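Local coordinates for protein GTP cyclohydrolase 1 type 2 homolog (Thermus thermophilus, PDB 2YYB) that is of unknown function but belongs to the GTP cyclohydrolase I type 2/NIF3 family and probably binds divalent metal ions, at residues A[36-41]-A[54-59]; A[47-52]-A[234-239]; A[175-180]-A[196-201]; A[155-160]-A[202-207]; A[14-19]-A[97-102]. All blocks are in the same frame, centred on the assembly; numbering follows the deposited sequence.

How the contacts relate
Contacts 1 and 2 lie in the lobe built on the five-stranded sheet and share helix 47-55: contact 1 ties the loop that follows it to the start of strand 39-42 and the residues just before it, contact 2 its flank to segment 234-239, and the two probably join by backbone hydrogen bonds between neighbouring strands. Contacts 3 and 4, about 10 Å apart between centres, belong to the four-stranded sheet and its helix 195-200. Contact 5 lies nearest the centre of the chain, on the helix that carries Asp101. Chemistry follows place: contact 1 is polar and partly open to solvent, contact 2 largely buried, contact 3 mixed and peripheral, contact 4 backbone pairing, contact 5 wholly apolar.

Contact 1: residues A[36-41]-A[54-59]; sequences VRKVGA and LEEEVD
In the beta-alpha-beta unit of strand 39-42, helix 47-55 and strand 60-63, Lys38 and Asp59 bring together the approach to the first strand and the loop leading into the last. The helix closes in a Schellman motif whose C-prime residue, Glu57, has positive phi (50°), and the chain then turns past Lys38. Asp59 N gives a straight hydrogen bond to Lys38 O at 2.8 Å, lying in the carbonyl plane. The carboxylate of Asp59 reaches back along segment 36-41: OD2 takes Arg37 N at 2.9 Å on its anti side, 25° out of the carboxylate plane, while OD1 faces Lys33 in a salt bridge. Fully extended, with CG anti to its backbone N (chi1 -177°), the Lys38 side chain runs across the end of the helix until NZ hydrogen-bonds Glu56 O at 2.8 Å. The carboxylate of Glu56 adds only a long salt bridge, Lys38 NZ to Glu56 OE2 4.0 Å. Beside this polar row CG1 of Val58 lies against the backbone of Gly40, while its CG2 packs on Val234 of the neighbouring strand. The lysine amino group satisfies a carbonyl just past the end of helix 47-55, where its charge would probably also suit the negative end of the helix dipole. Asp59, shared between Lys33 and a backbone N-H, is probably held as the carboxylate.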
# COMPACT_ATOMS: atom_id res chain seq x y z
N VAL A 36 -13.98 26.56 31.42
CA VAL A 36 -14.36 27.38 30.28
C VAL A 36 -15.40 28.42 30.64
O VAL A 36 -16.40 28.11 31.27
CB VAL A 36 -14.89 26.49 29.12
CG1 VAL A 36 -15.16 27.33 27.90
CG2 VAL A 36 -13.86 25.43 28.78
N ARG A 37 -15.16 29.65 30.23
CA ARG A 37 -16.07 30.75 30.50
C ARG A 37 -16.46 31.52 29.24
O ARG A 37 -17.36 32.37 29.27
CB ARG A 37 -15.43 31.74 31.48
CG ARG A 37 -14.98 31.14 32.81
CD ARG A 37 -14.09 32.15 33.56
NE ARG A 37 -13.30 31.53 34.63
CZ ARG A 37 -13.71 31.40 35.88
NH1 ARG A 37 -14.92 31.83 36.24
NH2 ARG A 37 -12.92 30.83 36.78
N LYS A 38 -15.79 31.26 28.12
CA LYS A 38 -16.10 31.99 26.89
C LYS A 38 -15.59 31.26 25.65
O LYS A 38 -14.40 30.96 25.53
CB LYS A 38 -15.49 33.38 26.97
CG LYS A 38 -15.80 34.26 25.79
CD LYS A 38 -15.32 35.65 26.05
CE LYS A 38 -15.64 36.53 24.87
NZ LYS A 38 -15.10 37.92 25.05
N VAL A 39 -16.51 30.99 24.74
CA VAL A 39 -16.22 30.28 23.51
C VAL A 39 -15.84 31.19 22.36
O VAL A 39 -16.39 32.28 22.20
CB VAL A 39 -17.44 29.43 23.06
CG1 VAL A 39 -17.23 28.87 21.63
CG2 VAL A 39 -17.67 28.30 24.06
N GLY A 40 -14.87 30.73 21.57
CA GLY A 40 -14.44 31.48 20.40
C GLY A 40 -14.69 30.57 19.20
O GLY A 40 -14.51 29.35 19.29
N ALA A 41 -15.13 31.15 18.09
CA ALA A 41 -15.38 30.42 16.84
C ALA A 41 -14.64 31.12 15.69
O ALA A 41 -14.66 32.34 15.57
CB ALA A 41 -16.89 30.37 16.54
N LEU A 54 -6.90 35.59 22.18
CA LEU A 54 -6.22 36.03 23.38
C LEU A 54 -6.76 37.39 23.83
O LEU A 54 -6.96 37.62 25.03
CB LEU A 54 -4.71 36.15 23.11
CG LEU A 54 -3.84 36.46 24.33
CD1 LEU A 54 -3.89 35.29 25.26
CD2 LEU A 54 -2.41 36.74 23.94
N GLU A 55 -7.01 38.27 22.86
CA GLU A 55 -7.50 39.62 23.15
C GLU A 55 -8.94 39.61 23.65
O GLU A 55 -9.31 40.42 24.50
CB GLU A 55 -7.40 40.49 21.89
CG GLU A 55 -7.83 41.95 22.10
CD GLU A 55 -6.73 42.83 22.74
OE1 GLU A 55 -6.15 42.42 23.78
OE2 GLU A 55 -6.47 43.94 22.19
N GLU A 56 -9.74 38.70 23.11
CA GLU A 56 -11.15 38.55 23.46
C GLU A 56 -11.32 37.60 24.65
O GLU A 56 -12.44 37.19 24.96
CB GLU A 56 -11.92 38.00 22.26
CG GLU A 56 -11.97 38.91 21.04
CD GLU A 56 -12.81 40.16 21.30
OE1 GLU A 56 -12.36 41.27 20.89
OE2 GLU A 56 -13.91 40.03 21.90
N GLU A 57 -10.22 37.24 25.29
CA GLU A 57 -10.26 36.31 26.42
C GLU A 57 -11.06 35.03 26.14
O GLU A 57 -11.89 34.60 26.95
CB GLU A 57 -10.80 37.02 27.67
CG GLU A 57 -9.93 38.20 28.13
CD GLU A 57 -10.46 38.91 29.37
OE1 GLU A 57 -10.30 38.37 30.49
OE2 GLU A 57 -11.03 40.01 29.22
N VAL A 58 -10.81 34.41 24.99
CA VAL A 58 -11.50 33.17 24.65
C VAL A 58 -10.84 32.04 25.42
O VAL A 58 -9.61 32.02 25.55
CB VAL A 58 -11.40 32.87 23.13
CG1 VAL A 58 -12.00 31.50 22.84
CG2 VAL A 58 -12.14 33.91 22.36
N ASP A 59 -11.64 31.11 25.94
CA ASP A 59 -11.08 29.96 26.69
C ASP A 59 -11.13 28.69 25.86
O ASP A 59 -10.31 27.79 26.02
CB ASP A 59 -11.87 29.69 27.98
CG ASP A 59 -11.79 30.82 28.96
OD1 ASP A 59 -10.66 31.31 29.18
OD2 ASP A 59 -12.84 31.21 29.51

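Contact 2: residues A[47-52]-A[234-239]; sequences EAIFRK and VFLDHP
Ile49 lays its CG1-CD1 arm against the imidazole of His238, crossing that side chain at about a right angle, with CD1 close to CD2 of the ring. The arm stands beside the backbone N of Ile49 (chi1 -75°), which directs it from the helix flank to segment 234-239. The same CD1 also touches Leu236 CB at 4.1 Å. Leu236 points toward the helix, its CD1 3.8 Å from Ile49 O and its CD2 against Lys52 CB at 4.0 Å. One turn beyond Ile49, Lys52 reaches past Leu236 toward Asp237. Its chain bends at the last torsion, and NZ donates to Asp237 O at 3.1 Å from well above the carbonyl plane, 36° out of it. His238 NE2 is hydrogen-bonded with Asp44 N, and Tyr211 meets the ring edge to face; His196 of a second subunit meets it too. Ile49 and Leu236 continue onto Leu61 and Ala42 of the sheet. One lysine-to-carbonyl bond borders an otherwise apolar contact between helix 47-55 and segment 234-239. The histidine lies about 7 Å from the side chain of the predicted metal ligand His65; its ring orientation is probably fixed by the bond to Asp44, with Ile49 and Tyr211 packed against it.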
# COMPACT_ATOMS: atom_id res chain seq x y z
N GLU A 47 -1.82 32.07 13.80
CA GLU A 47 -1.35 33.03 14.78
C GLU A 47 -2.29 34.22 14.91
O GLU A 47 -2.64 34.61 16.01
CB GLU A 47 0.04 33.53 14.39
CG GLU A 47 0.56 34.68 15.26
CD GLU A 47 1.01 34.27 16.66
OE1 GLU A 47 0.32 33.45 17.32
OE2 GLU A 47 2.06 34.78 17.12
N ALA A 48 -2.71 34.80 13.80
CA ALA A 48 -3.59 35.96 13.87
C ALA A 48 -4.86 35.64 14.65
O ALA A 48 -5.17 36.31 15.63
CB ALA A 48 -3.93 36.46 12.47
N ILE A 49 -5.59 34.61 14.22
CA ILE A 49 -6.80 34.20 14.93
C ILE A 49 -6.52 33.95 16.41
O ILE A 49 -7.34 34.32 17.27
CB ILE A 49 -7.39 32.90 14.33
CG1 ILE A 49 -8.09 33.20 13.01
CG2 ILE A 49 -8.38 32.27 15.30
CD1 ILE A 49 -9.07 34.37 13.11
N PHE A 50 -5.39 33.32 16.71
CA PHE A 50 -5.03 33.02 18.09
C PHE A 50 -4.80 34.26 18.94
O PHE A 50 -5.18 34.28 20.11
CB PHE A 50 -3.80 32.12 18.12
CG PHE A 50 -4.06 30.73 17.61
CD1 PHE A 50 -5.35 30.32 17.27
CD2 PHE A 50 -3.01 29.82 17.49
CE1 PHE A 50 -5.59 29.04 16.83
CE2 PHE A 50 -3.25 28.53 17.05
CZ PHE A 50 -4.54 28.13 16.72
N ARG A 51 -4.16 35.29 18.37
CA ARG A 51 -3.91 36.54 19.07
C ARG A 51 -5.25 37.21 19.39
O ARG A 51 -5.43 37.78 20.47
CB ARG A 51 -3.05 37.50 18.22
CG ARG A 51 -1.56 37.19 18.21
CD ARG A 51 -0.90 37.57 19.53
NE ARG A 51 0.21 36.68 19.88
CZ ARG A 51 0.83 36.70 21.06
NH1 ARG A 51 0.46 37.57 21.99
NH2 ARG A 51 1.81 35.84 21.32
N LYS A 52 -6.19 37.15 18.44
CA LYS A 52 -7.52 37.72 18.63
C LYS A 52 -8.25 36.98 19.74
O LYS A 52 -8.95 37.59 20.54
CB LYS A 52 -8.37 37.65 17.36
CG LYS A 52 -7.96 38.57 16.23
CD LYS A 52 -9.18 38.84 15.36
CE LYS A 52 -8.85 39.56 14.06
NZ LYS A 52 -8.14 38.64 13.11
N VAL A 234 -17.83 34.54 20.84
CA VAL A 234 -17.46 35.61 19.94
C VAL A 234 -16.92 35.00 18.65
O VAL A 234 -16.33 33.93 18.67
CB VAL A 234 -16.38 36.50 20.56
CG1 VAL A 234 -15.18 35.67 20.95
CG2 VAL A 234 -15.97 37.58 19.59
N PHE A 235 -17.13 35.67 17.52
CA PHE A 235 -16.62 35.16 16.25
C PHE A 235 -15.34 35.91 15.91
O PHE A 235 -15.32 37.14 15.89
CB PHE A 235 -17.64 35.34 15.11
CG PHE A 235 -17.10 34.93 13.75
CD1 PHE A 235 -16.88 33.59 13.45
CD2 PHE A 235 -16.82 35.88 12.78
CE1 PHE A 235 -16.38 33.21 12.19
CE2 PHE A 235 -16.32 35.51 11.52
CZ PHE A 235 -16.10 34.18 11.23
N LEU A 236 -14.28 35.15 15.67
CA LEU A 236 -12.98 35.71 15.33
C LEU A 236 -12.86 35.67 13.81
O LEU A 236 -12.76 34.61 13.22
CB LEU A 236 -11.88 34.88 16.01
CG LEU A 236 -12.05 34.83 17.53
CD1 LEU A 236 -10.98 34.01 18.16
CD2 LEU A 236 -12.03 36.22 18.10
N ASP A 237 -12.88 36.86 13.20
CA ASP A 237 -12.86 37.03 11.75
C ASP A 237 -11.48 37.25 11.12
O ASP A 237 -10.74 38.14 11.51
CB ASP A 237 -13.76 38.21 11.41
CG ASP A 237 -14.18 38.23 9.97
OD1 ASP A 237 -14.68 39.27 9.51
OD2 ASP A 237 -14.02 37.19 9.29
N HIS A 238 -11.15 36.42 10.12
CA HIS A 238 -9.87 36.51 9.40
C HIS A 238 -10.10 36.21 7.91
O HIS A 238 -9.67 35.19 7.38
CB HIS A 238 -8.84 35.52 10.00
CG HIS A 238 -9.07 34.07 9.62
ND1 HIS A 238 -8.57 33.51 8.46
CD2 HIS A 238 -9.75 33.07 10.26
CE1 HIS A 238 -8.92 32.24 8.40
NE2 HIS A 238 -9.64 31.94 9.47
N PRO A 239 -10.79 37.10 7.21
CA PRO A 239 -11.02 36.83 5.78
C PRO A 239 -9.74 36.69 4.95
O PRO A 239 -8.83 37.49 5.06
CB PRO A 239 -11.89 38.01 5.35
CG PRO A 239 -11.42 39.10 6.22
CD PRO A 239 -11.30 38.43 7.58

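Contact 3: residues A[175-180]-A[196-201]; sequences GLLPKV and HETFER
Leu177 and Thr198 cross at about a right angle, the leucine reaching from the 3-10 turn 175-179 onto the flank of helix 195-200. Its CD2 branch does the touching, against Thr198 OG1, a hydroxyl already engaged with Val194 O one turn earlier. Past the same methyl runs Glu197, antiparallel to the leucine side chain; its extended chain, with CG anti to the backbone N (chi1 -171°), carries OE2 to 4.0 Å from Leu177 CD2. Arg201, just after the helix, folds back at chi3 and brings its guanidinium against Pro178, whose O lies over one face of that plane. Although Leu177 O and Arg201 NH2 come close, the angle is poor and no hydrogen bond forms. Arg201 also pairs with Glu197, but both groups are crowded in the model, and the details of their placement are doubtful. Leu177 continues inward onto Phe185 of strand 184-187, whereas His78 of a second subunit packs against both Glu197 and Arg201. This is the packing of an alpha/beta layer, in which the turn connecting strands 166-169 and 184-187 rests on the flank of helix 195-200 and the residue after it, beside a subunit interface.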
# COMPACT_ATOMS: atom_id res chain seq x y z
N GLY A 175 -13.58 18.46 -6.47
CA GLY A 175 -13.25 17.06 -6.64
C GLY A 175 -14.50 16.23 -6.86
O GLY A 175 -14.45 15.20 -7.54
N LEU A 176 -15.63 16.70 -6.30
CA LEU A 176 -16.92 16.01 -6.42
C LEU A 176 -17.71 16.33 -7.70
O LEU A 176 -18.79 15.79 -7.91
CB LEU A 176 -17.81 16.35 -5.22
CG LEU A 176 -17.54 15.68 -3.86
CD1 LEU A 176 -18.26 16.46 -2.75
CD2 LEU A 176 -18.02 14.23 -3.91
N LEU A 177 -17.17 17.20 -8.56
CA LEU A 177 -17.84 17.59 -9.80
C LEU A 177 -18.47 16.45 -10.61
O LEU A 177 -19.65 16.51 -10.95
CB LEU A 177 -16.87 18.34 -10.70
CG LEU A 177 -17.44 19.59 -11.35
CD1 LEU A 177 -17.96 20.52 -10.28
CD2 LEU A 177 -16.37 20.29 -12.15
N PRO A 178 -17.70 15.40 -10.91
CA PRO A 178 -18.16 14.24 -11.68
C PRO A 178 -19.43 13.55 -11.20
O PRO A 178 -20.12 12.90 -12.00
CB PRO A 178 -16.96 13.31 -11.66
CG PRO A 178 -16.31 13.64 -10.36
CD PRO A 178 -16.34 15.14 -10.39
N LYS A 179 -19.75 13.68 -9.92
CA LYS A 179 -20.95 13.04 -9.37
C LYS A 179 -22.13 14.01 -9.26
O LYS A 179 -23.27 13.59 -9.06
CB LYS A 179 -20.62 12.43 -8.01
CG LYS A 179 -19.58 11.31 -8.06
CD LYS A 179 -19.28 10.75 -6.68
CE LYS A 179 -18.62 9.37 -6.73
NZ LYS A 179 -17.26 9.37 -7.37
N VAL A 180 -21.86 15.30 -9.40
CA VAL A 180 -22.91 16.31 -9.31
C VAL A 180 -24.03 15.99 -10.29
O VAL A 180 -23.79 15.86 -11.49
CB VAL A 180 -22.37 17.72 -9.63
CG1 VAL A 180 -23.51 18.71 -9.68
CG2 VAL A 180 -21.37 18.14 -8.58
N HIS A 196 -13.24 23.34 -18.10
CA HIS A 196 -13.86 22.74 -19.28
C HIS A 196 -14.88 21.66 -19.00
O HIS A 196 -15.91 21.59 -19.67
CB HIS A 196 -12.78 22.24 -20.24
CG HIS A 196 -11.95 23.34 -20.81
ND1 HIS A 196 -12.45 24.24 -21.74
CD2 HIS A 196 -10.69 23.77 -20.52
CE1 HIS A 196 -11.54 25.16 -21.98
NE2 HIS A 196 -10.47 24.90 -21.26
N GLU A 197 -14.61 20.83 -18.01
CA GLU A 197 -15.55 19.77 -17.70
C GLU A 197 -16.90 20.40 -17.29
O GLU A 197 -17.97 19.98 -17.75
CB GLU A 197 -15.01 18.89 -16.58
CG GLU A 197 -15.85 17.66 -16.38
CD GLU A 197 -15.65 17.01 -15.02
OE1 GLU A 197 -16.46 16.13 -14.66
OE2 GLU A 197 -14.68 17.39 -14.32
N THR A 198 -16.85 21.42 -16.43
CA THR A 198 -18.05 22.10 -15.99
C THR A 198 -18.97 22.57 -17.14
O THR A 198 -20.18 22.39 -17.08
CB THR A 198 -17.69 23.32 -15.12
OG1 THR A 198 -17.22 22.86 -13.86
CG2 THR A 198 -18.88 24.20 -14.90
N PHE A 199 -18.41 23.18 -18.17
CA PHE A 199 -19.25 23.63 -19.27
C PHE A 199 -19.68 22.50 -20.20
O PHE A 199 -20.86 22.35 -20.51
CB PHE A 199 -18.56 24.74 -20.05
CG PHE A 199 -18.39 26.01 -19.26
CD1 PHE A 199 -17.27 26.20 -18.45
CD2 PHE A 199 -19.40 26.97 -19.26
CE1 PHE A 199 -17.15 27.34 -17.65
CE2 PHE A 199 -19.28 28.11 -18.46
CZ PHE A 199 -18.16 28.29 -17.65
N GLU A 200 -18.72 21.68 -20.62
CA GLU A 200 -19.00 20.58 -21.50
C GLU A 200 -20.09 19.69 -20.98
O GLU A 200 -20.83 19.09 -21.75
CB GLU A 200 -17.74 19.77 -21.74
CG GLU A 200 -16.77 20.49 -22.60
CD GLU A 200 -15.56 19.67 -22.88
OE1 GLU A 200 -15.72 18.44 -23.05
OE2 GLU A 200 -14.45 20.24 -22.94
N ARG A 201 -20.21 19.61 -19.66
CA ARG A 201 -21.23 18.78 -19.08
C ARG A 201 -22.48 19.59 -18.68
O ARG A 201 -23.35 19.11 -17.95
CB ARG A 201 -20.66 18.03 -17.87
CG ARG A 201 -21.63 17.01 -17.31
CD ARG A 201 -20.92 15.90 -16.58
NE ARG A 201 -20.29 16.39 -15.37
CZ ARG A 201 -19.27 15.79 -14.78
NH1 ARG A 201 -18.75 14.67 -15.30
NH2 ARG A 201 -18.75 16.32 -13.67

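Contact 4: residues A[155-160]-A[202-207]; sequences VHQGGL and GLNVIY
With CG beside the backbone N in both residues (chi1 -77° in His156), the rings of His156 and Tyr207 reach across neighbouring antiparallel strands, 154-157 at the margin of the four-stranded sheet and 204-207 inside it. They form an offset edge-to-face pair: the tyrosine turns its edge to the imidazole, planes 82° apart and centroids 5.7 Å apart, with Tyr207 CE2 3.8 Å from His156 ND1. Phe195 and Phe199 of helix 195-200 also meet the imidazole, tying this face of the sheet to that helix. Val205, paired with His156, points to the same face and lays CG1 over one face of the Tyr207 ring. His156 and Val205 are the hydrogen-bonded pair: His156 N gives to Val205 O at 2.8 Å, nearly straight, and Val205 N returns to His156 O at 2.9 Å. Val155 with Ile206 and Gln157 with Asn204 are the flanking non-hydrogen-bonded pairs. Just past the strand, Gly158 N still reaches Leu203 O at 2.9 Å, 40° out of the carbonyl plane.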
# COMPACT_ATOMS: atom_id res chain seq x y z
N VAL A 155 -19.72 32.65 -10.91
CA VAL A 155 -20.70 31.72 -11.43
C VAL A 155 -20.29 31.25 -12.81
O VAL A 155 -19.88 32.05 -13.65
CB VAL A 155 -22.12 32.36 -11.44
CG1 VAL A 155 -22.02 33.85 -11.15
CG2 VAL A 155 -22.84 32.10 -12.76
N HIS A 156 -20.36 29.94 -13.00
CA HIS A 156 -20.04 29.28 -14.26
C HIS A 156 -21.32 28.60 -14.74
O HIS A 156 -21.70 27.54 -14.23
CB HIS A 156 -18.93 28.24 -14.06
CG HIS A 156 -17.56 28.83 -13.93
ND1 HIS A 156 -16.46 28.08 -13.56
CD2 HIS A 156 -17.10 30.08 -14.15
CE1 HIS A 156 -15.39 28.85 -13.56
NE2 HIS A 156 -15.75 30.07 -13.91
N GLN A 157 -21.99 29.23 -15.69
CA GLN A 157 -23.23 28.68 -16.21
C GLN A 157 -23.01 27.88 -17.47
O GLN A 157 -22.75 28.43 -18.53
CB GLN A 157 -24.23 29.79 -16.50
CG GLN A 157 -25.50 29.27 -17.14
CD GLN A 157 -26.46 30.35 -17.57
OE1 GLN A 157 -27.50 30.05 -18.16
NE2 GLN A 157 -26.14 31.62 -17.29
N GLY A 158 -23.12 26.57 -17.36
CA GLY A 158 -22.93 25.73 -18.52
C GLY A 158 -24.27 25.16 -18.91
O GLY A 158 -24.52 24.82 -20.08
N GLY A 159 -25.13 25.07 -17.90
CA GLY A 159 -26.48 24.57 -18.09
C GLY A 159 -27.53 25.66 -18.06
O GLY A 159 -27.31 26.79 -18.52
N LEU A 160 -28.69 25.31 -17.51
CA LEU A 160 -29.85 26.19 -17.40
C LEU A 160 -29.58 27.66 -17.07
O LEU A 160 -28.45 28.10 -16.93
CB LEU A 160 -30.80 25.63 -16.35
CG LEU A 160 -31.23 24.17 -16.53
CD1 LEU A 160 -32.07 23.72 -15.32
CD2 LEU A 160 -32.00 24.04 -17.86
N GLY A 202 -22.56 20.83 -19.18
CA GLY A 202 -23.69 21.69 -18.89
C GLY A 202 -24.05 21.82 -17.42
O GLY A 202 -25.22 21.74 -17.04
N LEU A 203 -23.04 22.03 -16.59
CA LEU A 203 -23.23 22.18 -15.16
C LEU A 203 -23.28 23.65 -14.78
O LEU A 203 -22.63 24.49 -15.40
CB LEU A 203 -22.07 21.52 -14.41
CG LEU A 203 -22.29 20.27 -13.57
CD1 LEU A 203 -23.11 19.25 -14.31
CD2 LEU A 203 -20.94 19.69 -13.21
N ASN A 204 -24.08 23.97 -13.78
CA ASN A 204 -24.16 25.32 -13.28
C ASN A 204 -23.37 25.21 -11.99
O ASN A 204 -23.62 24.30 -11.19
CB ASN A 204 -25.61 25.70 -12.93
CG ASN A 204 -26.38 26.25 -14.11
OD1 ASN A 204 -27.61 26.14 -14.16
ND2 ASN A 204 -25.67 26.87 -15.07
N VAL A 205 -22.40 26.10 -11.81
CA VAL A 205 -21.60 26.06 -10.60
C VAL A 205 -21.36 27.45 -10.07
O VAL A 205 -21.03 28.35 -10.84
CB VAL A 205 -20.21 25.40 -10.83
CG1 VAL A 205 -19.41 25.39 -9.53
CG2 VAL A 205 -20.37 24.00 -11.36
N ILE A 206 -21.54 27.63 -8.77
CA ILE A 206 -21.31 28.93 -8.13
C ILE A 206 -20.22 28.75 -7.08
O ILE A 206 -20.35 27.91 -6.18
CB ILE A 206 -22.57 29.47 -7.39
CG1 ILE A 206 -23.76 29.62 -8.33
CG2 ILE A 206 -22.25 30.82 -6.74
CD1 ILE A 206 -23.63 30.77 -9.29
N TYR A 207 -19.15 29.54 -7.19
CA TYR A 207 -18.03 29.50 -6.23
C TYR A 207 -18.16 30.70 -5.31
O TYR A 207 -17.94 31.83 -5.73
CB TYR A 207 -16.67 29.54 -6.97
CG TYR A 207 -16.43 28.29 -7.78
CD1 TYR A 207 -16.28 27.06 -7.15
CD2 TYR A 207 -16.43 28.32 -9.18
CE1 TYR A 207 -16.14 25.88 -7.89
CE2 TYR A 207 -16.29 27.14 -9.93
CZ TYR A 207 -16.16 25.93 -9.27
OH TYR A 207 -16.07 24.76 -9.98

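Contact 5: residues A[14-19]-A[97-102]; sequences LRIQDF and HLPLDA
One face of the Phe19 ring lies on Pro99: CA of the proline sits 3.7 Å from the ring centroid, 17° off the normal, a CH-pi contact, and its CB touches Phe19 CE1 at 3.7 Å. At the ring edge, near its plane, Ala102 CB meets Phe19 CE2 at 3.8 Å, while Arg15 O of the phenylalanine's own loop lies at the edge too. Leu98 CB approaches CD2 obliquely. The phenylalanine CG stands beside its backbone N (chi1 -45°), which swings the ring onto helix 98-102. Pro99 is also met by residues earlier in the loop, Ile16 CG2 on its CG at 4.1 Å and Leu14 CB on its CB at 4.4 Å, just where helix 3-13 ends in a Schellman motif with Arg15 as C-prime. No hydrogen bond crosses, so the contact rests on apolar packing and the CH-pi contact. It packs the 14-19 loop against the Leu98-Pro99-Ala102 side of the short helix that bears Asp101, a predicted metal ligand, whose carboxylate weakly hydrogen-bonds His64.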
# COMPACT_ATOMS: atom_id res chain seq x y z
N LEU A 14 -21.11 15.89 17.50
CA LEU A 14 -20.60 15.89 16.13
C LEU A 14 -20.29 14.47 15.72
O LEU A 14 -20.02 14.20 14.55
CB LEU A 14 -19.34 16.76 16.06
CG LEU A 14 -19.52 18.20 16.57
CD1 LEU A 14 -18.17 18.87 16.71
CD2 LEU A 14 -20.41 18.98 15.62
N ARG A 15 -20.35 13.56 16.69
CA ARG A 15 -20.05 12.15 16.48
C ARG A 15 -18.88 11.99 15.51
O ARG A 15 -19.02 11.45 14.43
CB ARG A 15 -21.30 11.38 15.99
CG ARG A 15 -22.11 12.06 14.91
CD ARG A 15 -23.54 11.53 14.90
NE ARG A 15 -24.44 12.50 14.29
CZ ARG A 15 -25.76 12.54 14.51
NH1 ARG A 15 -26.35 11.66 15.32
NH2 ARG A 15 -26.49 13.49 13.92
N ILE A 16 -17.73 12.46 15.96
CA ILE A 16 -16.51 12.43 15.18
C ILE A 16 -15.98 11.03 14.93
O ILE A 16 -15.00 10.85 14.20
CB ILE A 16 -15.42 13.26 15.87
CG1 ILE A 16 -15.07 12.63 17.23
CG2 ILE A 16 -15.91 14.69 16.06
CD1 ILE A 16 -13.85 13.23 17.90
N GLN A 17 -16.60 10.02 15.53
CA GLN A 17 -16.15 8.65 15.33
C GLN A 17 -16.64 8.12 13.98
O GLN A 17 -16.15 7.10 13.47
CB GLN A 17 -16.63 7.73 16.46
CG GLN A 17 -18.14 7.62 16.59
CD GLN A 17 -18.79 8.85 17.22
OE1 GLN A 17 -20.02 8.94 17.29
NE2 GLN A 17 -17.97 9.79 17.68
N ASP A 18 -17.61 8.82 13.40
CA ASP A 18 -18.18 8.45 12.12
C ASP A 18 -17.34 8.88 10.92
O ASP A 18 -17.64 8.50 9.79
CB ASP A 18 -19.58 9.04 11.98
CG ASP A 18 -20.59 8.36 12.88
OD1 ASP A 18 -21.77 8.77 12.83
OD2 ASP A 18 -20.22 7.41 13.61
N PHE A 19 -16.30 9.68 11.16
CA PHE A 19 -15.46 10.15 10.06
C PHE A 19 -13.99 9.80 10.30
O PHE A 19 -13.14 10.69 10.32
CB PHE A 19 -15.60 11.67 9.90
CG PHE A 19 -17.02 12.17 9.96
CD1 PHE A 19 -17.77 12.04 11.14
CD2 PHE A 19 -17.60 12.80 8.86
CE1 PHE A 19 -19.07 12.55 11.21
CE2 PHE A 19 -18.90 13.31 8.93
CZ PHE A 19 -19.63 13.18 10.11
N HIS A 97 -13.42 19.17 11.46
CA HIS A 97 -13.33 19.24 10.01
C HIS A 97 -14.54 18.68 9.25
O HIS A 97 -15.57 19.35 9.12
CB HIS A 97 -12.07 18.51 9.54
CG HIS A 97 -11.72 18.76 8.11
ND1 HIS A 97 -10.81 17.99 7.43
CD2 HIS A 97 -12.12 19.72 7.25
CE1 HIS A 97 -10.66 18.47 6.21
NE2 HIS A 97 -11.44 19.52 6.07
N LEU A 98 -14.42 17.45 8.75
CA LEU A 98 -15.51 16.84 8.00
C LEU A 98 -16.81 16.78 8.79
O LEU A 98 -17.88 17.11 8.27
CB LEU A 98 -15.13 15.43 7.53
CG LEU A 98 -14.01 15.28 6.49
CD1 LEU A 98 -13.86 13.80 6.13
CD2 LEU A 98 -14.31 16.10 5.24
N PRO A 99 -16.74 16.37 10.07
CA PRO A 99 -17.96 16.28 10.88
C PRO A 99 -18.73 17.59 11.05
O PRO A 99 -19.94 17.57 11.20
CB PRO A 99 -17.45 15.71 12.20
CG PRO A 99 -16.06 16.19 12.26
CD PRO A 99 -15.56 16.00 10.86
N LEU A 100 -18.02 18.72 11.00
CA LEU A 100 -18.69 20.01 11.13
C LEU A 100 -19.23 20.35 9.75
O LEU A 100 -20.20 21.09 9.62
CB LEU A 100 -17.70 21.11 11.56
CG LEU A 100 -18.19 22.29 12.40
CD1 LEU A 100 -17.26 23.49 12.19
CD2 LEU A 100 -19.61 22.67 12.04
N ASP A 101 -18.58 19.82 8.73
CA ASP A 101 -19.00 20.05 7.35
C ASP A 101 -20.37 19.37 7.15
O ASP A 101 -21.34 20.02 6.73
CB ASP A 101 -17.94 19.49 6.37
CG ASP A 101 -16.99 20.58 5.84
OD1 ASP A 101 -15.82 20.30 5.50
OD2 ASP A 101 -17.42 21.74 5.73
N ALA A 102 -20.45 18.10 7.53
CA ALA A 102 -21.66 17.29 7.36
C ALA A 102 -22.81 17.44 8.33
O ALA A 102 -23.96 17.25 7.95
CB ALA A 102 -21.27 15.82 7.31